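Local coordinates for Tat-secreted protein Rv2525c (PDB 4PMQ), which may act as a peptidoglycan hydrolase with glycosidase activity and shows esterase activity in vitro, preferring p-nitrophenyl butyrate, at residues Y10-V14 and W41-K45; I15-R21 and D54-L60; C65-G69 and H86-G90; A103-I109 and Q136-A142; S144-D148 and P167-H172. All blocks are in the same frame, centred on the assembly; numbering follows the deposited sequence.

Contact 1: residues Y10-V14 and W41-K45; sequences YAAGV and WMLGK
The polar part of this contact is one backbone hydrogen bond, in which Gly44 N donates to Ala11 O at 2.8 Å. The bond is short but bent, with an N-H...O angle of 144°, and the donor also stands about 50° out of the carbonyl plane. Ala11 O is also packed by carbon: Met42 CA comes to 3.1 Å of it, and the CB of the same methionine lies close by. Leu43 N is near this oxygen too, yet its angle is too poor for a bond.

Gly44 is where the two chains come nearest, its CA lying 4.2 Å from that of Gly13. A CB on Gly44 would point at the 10-14 chain and run into Ala11 O, which shows why the backbones can close up here. Gly13 O, buried by this approach, has no hydrogen-bonding partner in the model.

Both segments are loops on the rim of the TIM-barrel-like fold, following strands 6-9 and 27-31, which pair in parallel. Residues 42-45 make a type I beta turn, with Met42 at the centre of an inverse gamma turn, and this turn presents Gly44 N to Ala11.

The apolar contacts flank the bond. Ala12 CB meets the indole of Trp41 at its edge, 4.0 Å from CZ3, while Met42 CG covers one face of that indole. With chi1 at 64°, Trp41 CG sits between its own N and carbonyl carbon, which turns the six-membered ring toward Ala12. Ala11 CB touches Met42 SD at 4.1 Å. Of a different kind is Val14 CG2, a methyl packed on a backbone carbonyl oxygen, 3.6 Å from Leu43 O.

Contact 2: residues I15-R21 and D54-L60; sequences IPASQIR and DLSGNGL
Ile15 reaches Asp54 through a water, which donates to Ile15 O and to Asp54 OD2. Pro16, at the N-cap position of helix 17-22, brings its CA to 3.7 Å from the same OD2. Ala17 then makes the direct bond: its N donates to Asp54 OD2 at 2.8 Å and 173°, nearly straight, although the oxygen is met from about 40° above the carboxylate plane. A chi1 of -178° stretches the Asp54 carboxylate away from its own backbone N and across to this helix start. Ala17 CB nestles among Asp54, Leu55, Asn58 and Leu60, and lies 3.6 Å from Asn58 ND2. That amide is held by its own helix, ND2 donating to Asp54 O. At Ser18, a second water accepts from the backbone N and donates to Asp54 OD1.

Ile20 CD1 presses on Leu55 CD2 at 3.4 Å, closer than two methyl groups normally pack, the two side chains crossing near a right angle; Ile20 CG2 meets Leu60 CD1 at 3.7 Å. Arg21 lays one guanidinium face against Asn58 OD1, 3.3 Å from NH2, without a hydrogen bond. A third water links NH1 to Asn58 O.

Helix 49-57 ends in a Schellman motif, with Gly59 as C-prime, while Asp54 binds the first turn of helix 17-22: helix-to-helix packing on the outside of a TIM-barrel-like fold.

Contact 3: residues C65-G69 and H86-G90; sequences CYQYG and HARRG
Tyr66 reaches from the end of strand 61-66 to helix 79-96, and its CB already points at that helix. Chi1 of -174° sets CG anti to the backbone N and sends the ring outward over the helical backbone. On one side of the ring, CD2 meets Gly90 CA at 3.5 Å; a CB on Gly90 would collide with this atom, so the bare glycine is what lets the ring come so close. Further out, CE2 lies 3.4 Å from His86 O, and the carbonyl carbon of His86 sits over one face. The other branch, CE1, packs against His86 CB at 3.6 Å.

The two segments belong to the beta-alpha-beta unit formed by strand 61-66, helix 79-96 and strand 105-108, a repeating element of TIM-barrel-like folds. Tyr66 thus bridges strand and helix within one crossover, and Trp129 of helix 115-133 meets its ring edge-to-face.

At the tip, Tyr66 OH and His86 ND1 share a hydrogen bond of 2.7 Å, in which either atom could be the donor. The hydroxyl lies in the plane of the imidazole, at its edge. The rings themselves meet rim to rim, centroids 5.4 Å apart and planes at 65°, so the pair is not stacked, and the hydrogen bond is its one polar link. Tyr68 completes an aromatic cluster from beyond the strand end: its CD2 approaches His86 CE1 to 3.9 Å, with the ring planes inclined at 39°. Arg89 adds a looser touch, its CB 4.2 Å from Tyr66 OH, while its guanidinium forms salt bridges with Glu92 and Asp34.

Contact 4: residues A103-I109 and Q136-A142; sequences APIYASI and QRTGVYA. With GOL (glycerol), chain E.
The Tyr141 ring carries a glycerol, probably from the crystallisation liquor, on one face, C2 lying 3.5 Å above the plane and offset toward the rim; Ser108 OG approaches the same ring obliquely, 3.8 Å from CD2. Tyr106 has Tyr141 N and Val140 O at its ring edge, near the plane, while CD2 comes to 3.7 Å from Val140 N. Ala103 O lies at the edge of the Arg137 guanidinium, in its plane. NE and NH2 both donate to that one oxygen, NE at 2.8 Å and NH2 at 3.0 Å, a side-on grip that fixes the rotation of the group. The bend at chi3 (72°) turns the guanidinium back to this carbonyl.

Between these groups run parallel strands 105-108 and 138-142, whose axes cross at -40°. Their backbone ladder is Ile105 N to Arg137 O, Gly139 N to Ile105 O, Ala107 N to Gly139 O, Tyr141 N to Ala107 O and Ile109 N to Tyr141 O. The Tyr141 N bond is nearly straight, that of Ala107 N more bent. Gly139 comes within 3.8 Å of Tyr106, CA to CA, where a CB would clash with the tyrosine ring. Tyr106, Ser108 and Tyr141 share one sheet face; Ile105, Ala107, Thr138 and Val140 lie on the other, where Trp129 of helix 115-133 packs.

Glycerol O3 donates to Ser108 OG at 2.6 Å and O1 to Tyr141 OH at 3.3 Å. Tyr31, Gln67 and Gln179 also bind it; such a hydroxyl-bearing face would be compatible with a sugar-binding pocket in a glycoside hydrolase-like domain.

Contact 5: residues S144-D148 and P167-H172; sequences SKTID and PKGYTH
His172 lies under the methyl of Ile147, whose CG2 stands 4.0 Å from the ring centroid and only 9° off the ring normal, a CH-pi contact squarely over the face. Ile147 and His172 run antiparallel past one another. For the histidine, the first torsion places CG anti to the backbone N and carries the imidazole across to helix 144-153.

At the ring edge, NE2 donates to Asp148 OD1 at 2.6 Å with an angle of 164°. The bond lies in the ring plane and uses the anti lone pair of the carboxylate oxygen, although carboxylate and imidazole planes are turned 46° apart. CD2 of the histidine rests 3.5 Å from Ser144 O, obliquely. That carbonyl also accepts the helical bond from Asp148 N, which ties the two neighbours of the ring together.

Ser144 spans the other half of the contact. Its OG lies between its own N and carbonyl carbon, directed at the loop, where Pro167 CD sits 3.2 Å away. The Tyr170 ring offers Ser144 its edge, CD2 being 3.7 Å from OG. Pro167 to Tyr170 form a type II beta turn, and Gln161 of strand 158-161 bonds to the backbone of both Tyr170 and His172. The contact therefore packs the loop between strands 158-161 and 177-181 onto the start of helix 144-153.

His172 ND1 is bonded to the backbone N of Ala174, so both ring nitrogens are engaged. ND1 would then act as acceptor and NE2 as donor, consistent with a neutral imidazole whose NE2-H may be polarised by the Asp148 carboxylate.

In the fold
Contacts 1 and 2 interleave along the chain, their segments alternating, and then contacts 3, 4 and 5 follow in series. The first two touch through Tyr10, which packs on Ile15 and Ile20. Contact 1 meets contact 3 at Lys45 NZ and Gln67 O. Contacts 3 and 4, with centres about 10 Å apart, share the sheet through neighbouring strands 61-66 and 105-108, while contact 5 joins contact 4 where strand 138-142 leads into helix 144-153. Contacts 2 and 5 lie about 30 Å apart, centre to centre. The series thus follows successive strand-helix units around a TIM-barrel-like domain, with contact 4 nearest its centre, beside the glycerol site.

Contact 1: residues Y10-V14 and W41-K45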
# COMPACT_ATOMS: atom_id res chain seq x y z
N TYR A 10 0.70 3.36 8.67
CA TYR A 10 1.27 4.53 9.35
C TYR A 10 2.62 4.86 8.79
O TYR A 10 3.36 3.94 8.44
CB TYR A 10 1.40 4.27 10.87
CG TYR A 10 1.81 2.86 11.22
CD1 TYR A 10 0.86 1.84 11.31
CD2 TYR A 10 3.14 2.54 11.49
CE1 TYR A 10 1.23 0.53 11.63
CE2 TYR A 10 3.52 1.23 11.85
CZ TYR A 10 2.55 0.24 11.90
OH TYR A 10 2.85 -1.06 12.23
N ALA A 11 2.94 6.15 8.72
CA ALA A 11 4.22 6.62 8.19
C ALA A 11 5.09 7.29 9.25
O ALA A 11 6.31 7.39 9.03
CB ALA A 11 3.97 7.61 7.06
N ALA A 12 4.50 7.82 10.35
CA ALA A 12 5.24 8.67 11.29
C ALA A 12 6.21 7.95 12.21
O ALA A 12 7.06 8.60 12.80
CB ALA A 12 4.28 9.50 12.13
N GLY A 13 6.12 6.63 12.31
CA GLY A 13 7.00 5.91 13.22
C GLY A 13 6.80 4.41 13.16
O GLY A 13 5.99 3.91 12.39
N VAL A 14 7.60 3.70 13.95
CA VAL A 14 7.55 2.25 14.02
C VAL A 14 6.83 1.89 15.30
O VAL A 14 7.20 2.38 16.36
CB VAL A 14 8.97 1.62 13.96
CG1 VAL A 14 8.92 0.11 14.15
CG2 VAL A 14 9.67 1.98 12.65
N TRP A 41 10.84 13.00 8.84
CA TRP A 41 9.92 12.68 9.94
C TRP A 41 9.20 11.34 9.73
O TRP A 41 8.57 10.85 10.66
CB TRP A 41 8.85 13.78 10.09
CG TRP A 41 7.93 13.95 8.91
CD1 TRP A 41 8.14 14.73 7.81
CD2 TRP A 41 6.63 13.34 8.73
NE1 TRP A 41 7.06 14.65 6.95
CE2 TRP A 41 6.13 13.79 7.48
CE3 TRP A 41 5.86 12.44 9.48
CZ2 TRP A 41 4.87 13.39 6.99
CZ3 TRP A 41 4.62 12.03 8.99
CH2 TRP A 41 4.14 12.50 7.76
N MET A 42 9.23 10.78 8.50
CA MET A 42 8.48 9.53 8.26
C MET A 42 9.31 8.33 8.65
O MET A 42 9.71 7.52 7.82
CB MET A 42 7.96 9.45 6.83
CG MET A 42 6.85 10.47 6.57
SD MET A 42 6.10 10.33 4.93
CE MET A 42 7.52 10.59 4.00
N LEU A 43 9.49 8.18 9.97
CA LEU A 43 10.27 7.09 10.57
C LEU A 43 9.66 5.73 10.29
O LEU A 43 10.35 4.72 10.43
CB LEU A 43 10.44 7.33 12.08
CG LEU A 43 11.24 8.62 12.44
CD1 LEU A 43 11.33 8.81 13.97
CD2 LEU A 43 12.63 8.61 11.82
N GLY A 44 8.42 5.71 9.81
CA GLY A 44 7.77 4.46 9.40
C GLY A 44 8.15 4.02 8.00
O GLY A 44 7.63 3.02 7.50
N LYS A 45 9.05 4.76 7.32
CA LYS A 45 9.48 4.40 5.96
C LYS A 45 10.99 4.19 5.89
O LYS A 45 11.73 5.10 6.23
CB LYS A 45 9.13 5.52 4.97
CG LYS A 45 7.66 5.87 4.80
CD LYS A 45 7.50 6.78 3.56
CE LYS A 45 6.06 7.13 3.32
NZ LYS A 45 5.95 7.98 2.10

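Contact 2: residues I15-R21 and D54-L60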
# COMPACT_ATOMS: atom_id res chain seq x y z
N ILE A 15 5.83 1.01 15.22
CA ILE A 15 5.10 0.66 16.43
C ILE A 15 5.46 -0.74 16.91
O ILE A 15 5.41 -1.67 16.10
CB ILE A 15 3.57 0.77 16.20
CG1 ILE A 15 3.15 2.19 15.77
CG2 ILE A 15 2.74 0.29 17.44
CD1 ILE A 15 1.75 2.22 15.12
N PRO A 16 5.76 -0.94 18.23
CA PRO A 16 5.99 -2.31 18.71
C PRO A 16 4.80 -3.19 18.34
O PRO A 16 3.64 -2.76 18.47
CB PRO A 16 6.13 -2.13 20.24
CG PRO A 16 6.60 -0.72 20.40
CD PRO A 16 5.87 0.05 19.32
N ALA A 17 5.06 -4.39 17.80
CA ALA A 17 4.00 -5.31 17.38
C ALA A 17 3.01 -5.60 18.52
O ALA A 17 1.80 -5.73 18.27
CB ALA A 17 4.62 -6.60 16.89
N SER A 18 3.51 -5.67 19.78
CA SER A 18 2.62 -5.90 20.92
C SER A 18 1.56 -4.80 21.04
O SER A 18 0.42 -5.08 21.43
CB SER A 18 3.42 -5.99 22.22
OG SER A 18 4.17 -4.81 22.44
N GLN A 19 1.92 -3.55 20.64
CA GLN A 19 0.92 -2.47 20.69
C GLN A 19 -0.06 -2.55 19.50
O GLN A 19 -1.23 -2.23 19.69
CB GLN A 19 1.58 -1.10 20.79
CG GLN A 19 2.32 -0.97 22.13
CD GLN A 19 2.93 0.40 22.33
OE1 GLN A 19 3.74 0.86 21.54
NE2 GLN A 19 2.61 1.05 23.43
N ILE A 20 0.40 -3.00 18.31
CA ILE A 20 -0.53 -3.19 17.18
C ILE A 20 -1.57 -4.23 17.60
O ILE A 20 -2.76 -4.00 17.46
CB ILE A 20 0.23 -3.61 15.90
CG1 ILE A 20 1.10 -2.44 15.42
CG2 ILE A 20 -0.75 -4.13 14.80
CD1 ILE A 20 2.31 -2.86 14.74
N ARG A 21 -1.09 -5.36 18.15
CA ARG A 21 -1.96 -6.42 18.59
C ARG A 21 -2.90 -5.92 19.71
O ARG A 21 -4.12 -6.14 19.60
CB ARG A 21 -1.12 -7.60 19.05
CG ARG A 21 -1.92 -8.84 19.41
CD ARG A 21 -1.00 -9.98 19.78
NE ARG A 21 -0.19 -9.68 20.96
CZ ARG A 21 0.82 -10.42 21.40
NH1 ARG A 21 1.14 -11.56 20.78
NH2 ARG A 21 1.51 -10.05 22.48
N ASP A 54 9.40 -8.67 14.33
CA ASP A 54 8.59 -8.34 15.52
C ASP A 54 7.12 -8.59 15.22
O ASP A 54 6.42 -9.25 16.02
CB ASP A 54 8.82 -6.88 15.94
CG ASP A 54 8.05 -6.47 17.20
OD1 ASP A 54 7.83 -7.33 18.07
OD2 ASP A 54 7.68 -5.29 17.30
N LEU A 55 6.64 -8.09 14.06
CA LEU A 55 5.24 -8.30 13.66
C LEU A 55 4.92 -9.80 13.52
O LEU A 55 3.98 -10.29 14.16
CB LEU A 55 4.92 -7.57 12.34
CG LEU A 55 4.97 -6.05 12.41
CD1 LEU A 55 4.96 -5.42 11.03
CD2 LEU A 55 3.80 -5.53 13.19
N SER A 56 5.69 -10.53 12.68
CA SER A 56 5.47 -11.96 12.45
C SER A 56 5.58 -12.74 13.77
O SER A 56 4.79 -13.67 14.01
CB SER A 56 6.47 -12.51 11.44
OG SER A 56 6.22 -12.00 10.14
N GLY A 57 6.53 -12.34 14.62
CA GLY A 57 6.76 -12.98 15.92
C GLY A 57 5.56 -12.95 16.85
O GLY A 57 5.35 -13.88 17.64
N ASN A 58 4.74 -11.90 16.73
CA ASN A 58 3.54 -11.69 17.54
C ASN A 58 2.29 -12.19 16.81
O ASN A 58 1.17 -11.84 17.22
CB ASN A 58 3.41 -10.20 17.90
CG ASN A 58 4.34 -9.82 19.02
OD1 ASN A 58 3.93 -9.79 20.19
ND2 ASN A 58 5.61 -9.60 18.71
N GLY A 59 2.49 -13.00 15.76
CA GLY A 59 1.42 -13.60 14.97
C GLY A 59 0.66 -12.60 14.13
O GLY A 59 -0.50 -12.84 13.77
N LEU A 60 1.29 -11.45 13.83
CA LEU A 60 0.61 -10.40 13.05
C LEU A 60 0.88 -10.56 11.55
O LEU A 60 1.95 -11.05 11.16
CB LEU A 60 1.00 -8.99 13.52
CG LEU A 60 0.59 -8.61 14.93
CD1 LEU A 60 1.19 -7.27 15.33
CD2 LEU A 60 -0.96 -8.52 15.06
O HOH W 1 7.77 -3.30 15.48
O HOH W 2 6.34 -6.25 20.20
O HOH W 3 -0.74 -13.28 18.93

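Contact 3: residues C65-G69 and H86-G90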
# COMPACT_ATOMS: atom_id res chain seq x y z
N CYS A 65 3.29 -1.87 0.93
CA CYS A 65 2.78 -0.84 0.05
C CYS A 65 3.90 0.12 -0.29
O CYS A 65 4.90 0.19 0.43
CB CYS A 65 1.58 -0.11 0.66
SG CYS A 65 2.00 0.86 2.12
N TYR A 66 3.74 0.83 -1.37
CA TYR A 66 4.78 1.73 -1.83
C TYR A 66 4.24 3.11 -2.06
O TYR A 66 3.31 3.25 -2.85
CB TYR A 66 5.40 1.21 -3.15
CG TYR A 66 6.58 2.02 -3.61
CD1 TYR A 66 6.41 3.23 -4.30
CD2 TYR A 66 7.88 1.60 -3.34
CE1 TYR A 66 7.50 4.01 -4.67
CE2 TYR A 66 8.99 2.39 -3.70
CZ TYR A 66 8.79 3.59 -4.36
OH TYR A 66 9.86 4.34 -4.76
N GLN A 67 4.85 4.12 -1.46
CA GLN A 67 4.55 5.52 -1.76
C GLN A 67 5.77 6.33 -1.44
O GLN A 67 6.17 6.39 -0.28
CB GLN A 67 3.33 6.06 -1.01
CG GLN A 67 2.98 7.48 -1.52
CD GLN A 67 1.74 8.10 -0.98
OE1 GLN A 67 0.87 7.45 -0.40
NE2 GLN A 67 1.60 9.40 -1.23
N TYR A 68 6.34 6.94 -2.46
CA TYR A 68 7.52 7.77 -2.25
C TYR A 68 7.12 9.24 -2.27
O TYR A 68 7.28 9.92 -1.26
CB TYR A 68 8.62 7.46 -3.28
CG TYR A 68 9.81 8.40 -3.16
CD1 TYR A 68 10.77 8.23 -2.16
CD2 TYR A 68 9.98 9.45 -4.06
CE1 TYR A 68 11.86 9.10 -2.04
CE2 TYR A 68 11.06 10.33 -3.94
CZ TYR A 68 12.02 10.14 -2.96
OH TYR A 68 13.09 11.02 -2.89
N GLY A 69 6.64 9.73 -3.42
CA GLY A 69 6.21 11.12 -3.58
C GLY A 69 4.75 11.35 -3.24
O GLY A 69 4.04 10.43 -2.81
N HIS A 86 10.54 3.28 -9.41
CA HIS A 86 9.89 3.06 -8.13
C HIS A 86 9.69 1.55 -7.86
O HIS A 86 9.92 1.09 -6.73
CB HIS A 86 8.55 3.81 -8.10
CG HIS A 86 8.75 5.30 -8.02
ND1 HIS A 86 9.26 5.90 -6.87
CD2 HIS A 86 8.48 6.26 -8.94
CE1 HIS A 86 9.34 7.20 -7.14
NE2 HIS A 86 8.86 7.46 -8.36
N ALA A 87 9.30 0.78 -8.88
CA ALA A 87 9.07 -0.66 -8.67
C ALA A 87 10.35 -1.40 -8.28
O ALA A 87 10.33 -2.26 -7.41
CB ALA A 87 8.48 -1.28 -9.95
N ARG A 88 11.47 -1.04 -8.91
CA ARG A 88 12.74 -1.67 -8.55
C ARG A 88 13.06 -1.43 -7.07
O ARG A 88 13.48 -2.35 -6.37
CB ARG A 88 13.86 -1.09 -9.39
CG ARG A 88 13.80 -1.55 -10.84
CD ARG A 88 14.88 -0.83 -11.64
NE ARG A 88 14.72 -1.02 -13.08
CZ ARG A 88 15.22 -0.20 -14.01
NH1 ARG A 88 15.96 0.85 -13.65
NH2 ARG A 88 14.98 -0.43 -15.29
N ARG A 89 12.89 -0.17 -6.63
CA ARG A 89 13.22 0.22 -5.26
C ARG A 89 12.30 -0.47 -4.26
O ARG A 89 12.77 -1.06 -3.28
CB ARG A 89 13.20 1.74 -5.12
CG ARG A 89 13.71 2.23 -3.77
CD ARG A 89 15.13 1.75 -3.45
NE ARG A 89 15.57 2.29 -2.17
CZ ARG A 89 16.56 1.80 -1.43
NH1 ARG A 89 17.24 0.73 -1.83
NH2 ARG A 89 16.89 2.39 -0.29
N GLY A 90 11.01 -0.49 -4.56
CA GLY A 90 10.04 -1.18 -3.71
C GLY A 90 10.37 -2.66 -3.58
O GLY A 90 10.42 -3.19 -2.47

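Contact 4: residues A103-I109 and Q136-A142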
# COMPACT_ATOMS: atom_id res chain seq x y z
N ALA A 103 4.70 -12.45 -2.19
CA ALA A 103 3.82 -11.41 -1.68
C ALA A 103 3.80 -10.20 -2.65
O ALA A 103 4.86 -9.81 -3.14
CB ALA A 103 4.28 -10.96 -0.29
N PRO A 104 2.62 -9.56 -2.86
CA PRO A 104 2.57 -8.39 -3.74
C PRO A 104 3.08 -7.14 -3.06
O PRO A 104 3.34 -7.14 -1.85
CB PRO A 104 1.05 -8.24 -4.03
CG PRO A 104 0.43 -8.72 -2.73
CD PRO A 104 1.29 -9.87 -2.30
N ILE A 105 3.15 -6.04 -3.84
CA ILE A 105 3.42 -4.72 -3.30
C ILE A 105 2.33 -3.82 -3.84
O ILE A 105 2.06 -3.79 -5.06
CB ILE A 105 4.83 -4.19 -3.64
CG1 ILE A 105 5.95 -5.12 -3.12
CG2 ILE A 105 5.02 -2.72 -3.15
CD1 ILE A 105 7.36 -4.79 -3.79
N TYR A 106 1.66 -3.14 -2.93
CA TYR A 106 0.60 -2.21 -3.34
C TYR A 106 1.19 -0.85 -3.73
O TYR A 106 1.59 -0.09 -2.84
CB TYR A 106 -0.40 -2.01 -2.20
CG TYR A 106 -1.35 -3.17 -2.01
CD1 TYR A 106 -0.99 -4.28 -1.25
CD2 TYR A 106 -2.63 -3.14 -2.56
CE1 TYR A 106 -1.88 -5.35 -1.06
CE2 TYR A 106 -3.55 -4.17 -2.31
CZ TYR A 106 -3.16 -5.28 -1.58
OH TYR A 106 -4.10 -6.28 -1.33
N ALA A 107 1.29 -0.58 -5.05
CA ALA A 107 1.75 0.72 -5.59
C ALA A 107 0.67 1.78 -5.30
O ALA A 107 -0.52 1.53 -5.55
CB ALA A 107 2.01 0.59 -7.08
N SER A 108 1.08 2.97 -4.80
CA SER A 108 0.08 3.97 -4.43
C SER A 108 -0.27 4.99 -5.51
O SER A 108 0.60 5.60 -6.16
CB SER A 108 0.52 4.72 -3.19
OG SER A 108 0.69 3.76 -2.16
N ILE A 109 -1.59 5.20 -5.64
CA ILE A 109 -2.22 6.21 -6.48
C ILE A 109 -2.96 7.06 -5.43
O ILE A 109 -4.17 6.91 -5.25
CB ILE A 109 -3.13 5.69 -7.63
CG1 ILE A 109 -2.45 4.61 -8.53
CG2 ILE A 109 -3.65 6.90 -8.46
CD1 ILE A 109 -1.12 4.97 -9.15
N GLN A 136 1.05 -10.74 -11.10
CA GLN A 136 0.55 -11.37 -9.87
C GLN A 136 0.99 -10.62 -8.58
O GLN A 136 0.31 -10.74 -7.56
CB GLN A 136 0.97 -12.83 -9.81
CG GLN A 136 0.06 -13.70 -10.66
CD GLN A 136 0.31 -15.19 -10.47
OE1 GLN A 136 0.42 -15.70 -9.35
NE2 GLN A 136 0.36 -15.92 -11.56
N ARG A 137 2.09 -9.86 -8.65
CA ARG A 137 2.60 -9.14 -7.48
C ARG A 137 2.20 -7.67 -7.46
O ARG A 137 2.54 -6.98 -6.51
CB ARG A 137 4.14 -9.19 -7.45
CG ARG A 137 4.71 -10.58 -7.19
CD ARG A 137 6.21 -10.43 -6.87
NE ARG A 137 6.40 -9.85 -5.53
CZ ARG A 137 7.54 -9.32 -5.10
NH1 ARG A 137 8.59 -9.21 -5.91
NH2 ARG A 137 7.64 -8.85 -3.86
N THR A 138 1.50 -7.19 -8.49
CA THR A 138 1.19 -5.77 -8.57
C THR A 138 -0.11 -5.48 -7.83
O THR A 138 -1.19 -5.90 -8.27
CB THR A 138 1.17 -5.32 -10.05
OG1 THR A 138 2.49 -5.52 -10.58
CG2 THR A 138 0.81 -3.83 -10.21
N GLY A 139 0.00 -4.70 -6.76
CA GLY A 139 -1.15 -4.23 -6.01
C GLY A 139 -1.37 -2.77 -6.34
O GLY A 139 -0.45 -2.05 -6.75
N VAL A 140 -2.61 -2.30 -6.14
CA VAL A 140 -2.94 -0.91 -6.42
C VAL A 140 -3.74 -0.33 -5.26
O VAL A 140 -4.82 -0.85 -4.97
CB VAL A 140 -3.73 -0.75 -7.76
CG1 VAL A 140 -3.91 0.74 -8.12
CG2 VAL A 140 -3.04 -1.48 -8.92
N TYR A 141 -3.23 0.77 -4.66
CA TYR A 141 -3.93 1.56 -3.64
C TYR A 141 -4.53 2.73 -4.41
O TYR A 141 -3.79 3.54 -4.96
CB TYR A 141 -2.97 2.04 -2.53
CG TYR A 141 -3.51 3.14 -1.62
CD1 TYR A 141 -4.43 2.85 -0.61
CD2 TYR A 141 -3.06 4.45 -1.74
CE1 TYR A 141 -4.86 3.84 0.28
CE2 TYR A 141 -3.54 5.46 -0.91
CZ TYR A 141 -4.42 5.15 0.11
OH TYR A 141 -4.82 6.15 0.96
N ALA A 142 -5.85 2.78 -4.52
CA ALA A 142 -6.50 3.83 -5.31
C ALA A 142 -7.94 3.95 -4.88
O ALA A 142 -8.42 3.05 -4.16
CB ALA A 142 -6.44 3.45 -6.80
C1 GOL E . -1.88 4.93 2.97
O1 GOL E . -2.62 6.07 3.37
C2 GOL E . -1.11 5.23 1.71
O2 GOL E . -0.14 6.25 1.97
C3 GOL E . -0.44 3.95 1.26
O3 GOL E . 0.69 4.21 0.44

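Contact 5: residues S144-D148 and P167-H172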
# COMPACT_ATOMS: atom_id res chain seq x y z
N SER A 144 -12.15 3.78 -5.64
CA SER A 144 -12.91 2.72 -6.30
C SER A 144 -13.08 2.93 -7.80
O SER A 144 -13.16 1.93 -8.53
CB SER A 144 -14.26 2.52 -5.62
OG SER A 144 -15.05 3.67 -5.75
N LYS A 145 -13.12 4.20 -8.25
CA LYS A 145 -13.21 4.53 -9.68
C LYS A 145 -11.95 4.04 -10.42
O LYS A 145 -12.05 3.46 -11.52
CB LYS A 145 -13.38 6.04 -9.87
CG LYS A 145 -13.60 6.44 -11.33
CD LYS A 145 -14.02 7.90 -11.47
CE LYS A 145 -14.72 8.20 -12.78
NZ LYS A 145 -15.86 7.28 -13.07
N THR A 146 -10.79 4.31 -9.83
CA THR A 146 -9.49 3.94 -10.41
C THR A 146 -9.32 2.42 -10.37
O THR A 146 -8.80 1.82 -11.33
CB THR A 146 -8.36 4.72 -9.69
OG1 THR A 146 -8.61 6.13 -9.83
CG2 THR A 146 -6.98 4.41 -10.30
N ILE A 147 -9.75 1.79 -9.26
CA ILE A 147 -9.73 0.34 -9.16
C ILE A 147 -10.57 -0.24 -10.30
O ILE A 147 -10.11 -1.15 -10.99
CB ILE A 147 -10.23 -0.14 -7.77
CG1 ILE A 147 -9.15 0.13 -6.70
CG2 ILE A 147 -10.60 -1.63 -7.81
CD1 ILE A 147 -9.71 -0.02 -5.28
N ASP A 148 -11.76 0.34 -10.55
CA ASP A 148 -12.59 -0.23 -11.62
C ASP A 148 -11.92 -0.11 -12.99
O ASP A 148 -11.95 -1.05 -13.79
CB ASP A 148 -13.99 0.40 -11.67
CG ASP A 148 -14.92 -0.63 -12.25
OD1 ASP A 148 -15.34 -1.53 -11.50
OD2 ASP A 148 -15.16 -0.59 -13.49
N PRO A 167 -17.55 6.57 -4.04
CA PRO A 167 -18.91 6.93 -3.56
C PRO A 167 -19.05 6.71 -2.05
O PRO A 167 -18.45 5.77 -1.53
CB PRO A 167 -19.82 5.97 -4.34
CG PRO A 167 -19.03 5.62 -5.58
CD PRO A 167 -17.62 5.51 -5.06
N LYS A 168 -19.79 7.57 -1.34
CA LYS A 168 -19.95 7.42 0.12
C LYS A 168 -20.50 6.04 0.47
O LYS A 168 -21.42 5.57 -0.19
CB LYS A 168 -20.87 8.52 0.68
N GLY A 169 -19.90 5.41 1.48
CA GLY A 169 -20.33 4.12 2.01
C GLY A 169 -20.10 2.92 1.12
O GLY A 169 -20.54 1.81 1.46
N TYR A 170 -19.40 3.12 -0.02
CA TYR A 170 -19.18 2.06 -1.00
C TYR A 170 -17.89 1.28 -0.80
O TYR A 170 -16.83 1.87 -0.58
CB TYR A 170 -19.15 2.68 -2.41
CG TYR A 170 -18.99 1.69 -3.55
CD1 TYR A 170 -20.02 0.80 -3.89
CD2 TYR A 170 -17.84 1.68 -4.34
CE1 TYR A 170 -19.90 -0.07 -4.98
CE2 TYR A 170 -17.69 0.78 -5.39
CZ TYR A 170 -18.73 -0.08 -5.72
OH TYR A 170 -18.61 -0.90 -6.81
N THR A 171 -17.96 -0.04 -1.03
CA THR A 171 -16.77 -0.87 -1.05
C THR A 171 -16.76 -1.56 -2.42
O THR A 171 -17.68 -2.32 -2.72
CB THR A 171 -16.78 -1.87 0.12
OG1 THR A 171 -16.75 -1.14 1.34
CG2 THR A 171 -15.57 -2.80 0.08
N HIS A 172 -15.66 -1.38 -3.22
CA HIS A 172 -15.60 -2.03 -4.53
C HIS A 172 -15.59 -3.55 -4.36
O HIS A 172 -14.83 -4.03 -3.53
CB HIS A 172 -14.35 -1.57 -5.33
CG HIS A 172 -14.44 -1.90 -6.79
ND1 HIS A 172 -14.26 -3.18 -7.25
CD2 HIS A 172 -14.74 -1.09 -7.84
CE1 HIS A 172 -14.46 -3.12 -8.56
NE2 HIS A 172 -14.74 -1.89 -8.95